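Local coordinates for glutamine cyclotransferase (Tannerella forsythia, PDB 6QRO), which probably converts N-terminal glutamine of peptides into pyroglutamate, as a zinc-binding glutaminyl cyclase related to the M28 peptidases, at residues Y229-K232 with V233-A237. Numbering follows the deposited sequence.
Sequences YVEK and VWTAA
Trp234 lies one helical turn after Val230, and its indole illustrates how a large ring can settle along the flank of its own helix. Its CB lies 3.3 Å from Val230 O, the same oxygen that accepts the Trp234 N-H at 2.8 Å in a nearly straight bond (166°). While chi1, at -97°, is off the usual staggered positions, chi2 of -115° turns the six-membered ring toward Val230: CG and CD2 pass that carbonyl at longer range, and CE3 comes to 3.3 Å from Val230 O. Val230 CG1 sits 3.9 Å from CE3, over one face of the ring and displaced toward its rim. On the five-membered ring, away from Val230, NE1 makes a weak hydrogen bond to Ile247 O, and the indole meets Phe246 edge-to-face.

The solvent-facing side is polar. Thr235 grips Glu231 O twice, through its N-H at 2.8 Å and through an OG1 hydrogen bond, notably short at 2.5 Å, the two donors arriving from opposite faces of the carbonyl plane. Glu231 OE1 forms a salt bridge with Lys218, and Lys232 NZ one with Glu316. On the buried side Val233 rests on Leu270 and Ile272 of strand 269-273, while Ala236 meets helix 299-314. The Val230-Trp234 and Glu231-Thr235 pairs are successive i to i+4 contacts of amphipathic helix 227-239, packed against the edge strand of the mixed sheet in an M28-type alpha/beta fold.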
loop_
_atom_site.group_PDB
_atom_site.type_symbol
_atom_site.label_atom_id
_atom_site.label_comp_id
_atom_site.label_asym_id
_atom_site.label_seq_id
_atom_site.Cartn_x
_atom_site.Cartn_y
_atom_site.Cartn_z
ATOM N N TYR A 229 -17.230 4.535 -3.366
ATOM C CA TYR A 229 -16.288 3.508 -3.788
ATOM C C TYR A 229 -16.055 2.439 -2.725
ATOM O O TYR A 229 -15.765 1.289 -3.072
ATOM C CB TYR A 229 -15.010 4.183 -4.261
ATOM C CG TYR A 229 -15.386 5.155 -5.351
ATOM C CD1 TYR A 229 -15.791 4.688 -6.597
ATOM C CD2 TYR A 229 -15.363 6.527 -5.140
ATOM C CE1 TYR A 229 -16.166 5.560 -7.595
ATOM C CE2 TYR A 229 -15.733 7.414 -6.144
ATOM C CZ TYR A 229 -16.128 6.919 -7.368
ATOM O OH TYR A 229 -16.498 7.771 -8.378
ATOM N N VAL A 230 -16.186 2.777 -1.440
ATOM C CA VAL A 230 -16.277 1.730 -0.421
ATOM C C VAL A 230 -17.435 0.791 -0.743
ATOM O O VAL A 230 -17.302 -0.437 -0.656
ATOM C CB VAL A 230 -16.409 2.357 0.978
ATOM C CG1 VAL A 230 -16.504 1.274 2.046
ATOM C CG2 VAL A 230 -15.221 3.270 1.242
ATOM N N GLU A 231 -18.589 1.345 -1.125
ATOM C CA GLU A 231 -19.718 0.492 -1.502
ATOM C C GLU A 231 -19.385 -0.337 -2.731
ATOM O O GLU A 231 -19.687 -1.531 -2.781
ATOM C CB GLU A 231 -20.966 1.341 -1.765
ATOM C CG GLU A 231 -21.604 1.842 -0.514
ATOM C CD GLU A 231 -21.717 0.736 0.508
ATOM O OE1 GLU A 231 -21.014 0.794 1.547
ATOM O OE2 GLU A 231 -22.473 -0.221 0.235
ATOM N N LYS A 232 -18.727 0.284 -3.714
ATOM C CA LYS A 232 -18.309 -0.399 -4.931
ATOM C C LYS A 232 -17.382 -1.576 -4.622
ATOM O O LYS A 232 -17.531 -2.667 -5.188
ATOM C CB LYS A 232 -17.623 0.623 -5.848
ATOM C CG LYS A 232 -17.401 0.189 -7.284
ATOM C CD LYS A 232 -16.622 1.240 -8.078
ATOM C CE LYS A 232 -17.538 2.367 -8.508
ATOM N NZ LYS A 232 -18.151 2.139 -9.843
ATOM N N VAL A 233 -16.398 -1.366 -3.743
ATOM C CA VAL A 233 -15.439 -2.420 -3.425
ATOM C C VAL A 233 -16.070 -3.486 -2.539
ATOM O O VAL A 233 -15.881 -4.691 -2.762
ATOM C CB VAL A 233 -14.181 -1.801 -2.791
ATOM C CG1 VAL A 233 -13.275 -2.883 -2.198
ATOM C CG2 VAL A 233 -13.423 -0.986 -3.837
ATOM N N TRP A 234 -16.812 -3.072 -1.512
ATOM C CA TRP A 234 -17.393 -4.056 -0.606
ATOM C C TRP A 234 -18.491 -4.870 -1.269
ATOM O O TRP A 234 -18.657 -6.048 -0.942
ATOM C CB TRP A 234 -17.916 -3.385 0.665
ATOM C CG TRP A 234 -16.908 -3.486 1.763
ATOM C CD1 TRP A 234 -17.040 -4.170 2.931
ATOM C CD2 TRP A 234 -15.601 -2.908 1.777
ATOM N NE1 TRP A 234 -15.895 -4.053 3.676
ATOM C CE2 TRP A 234 -14.997 -3.275 2.995
ATOM C CE3 TRP A 234 -14.886 -2.098 0.887
ATOM C CZ2 TRP A 234 -13.708 -2.866 3.348
ATOM C CZ3 TRP A 234 -13.613 -1.698 1.233
ATOM C CH2 TRP A 234 -13.033 -2.087 2.459
ATOM N N THR A 235 -19.253 -4.260 -2.182
ATOM C CA THR A 235 -20.297 -4.997 -2.882
ATOM C C THR A 235 -19.685 -6.056 -3.792
ATOM O O THR A 235 -20.051 -7.236 -3.730
ATOM C CB THR A 235 -21.157 -4.019 -3.680
ATOM O OG1 THR A 235 -21.727 -3.054 -2.793
ATOM C CG2 THR A 235 -22.269 -4.743 -4.416
ATOM N N ALA A 236 -18.726 -5.643 -4.627
ATOM C CA ALA A 236 -18.031 -6.563 -5.512
ATOM C C ALA A 236 -17.361 -7.674 -4.725
ATOM O O ALA A 236 -17.297 -8.817 -5.188
ATOM C CB ALA A 236 -17.012 -5.809 -6.362
ATOM N N ALA A 237 -16.791 -7.352 -3.560
ATOM C CA ALA A 237 -16.148 -8.394 -2.766
ATOM C C ALA A 237 -17.156 -9.447 -2.328
ATOM O O ALA A 237 -16.880 -10.651 -2.395
ATOM C CB ALA A 237 -15.440 -7.784 -1.554
#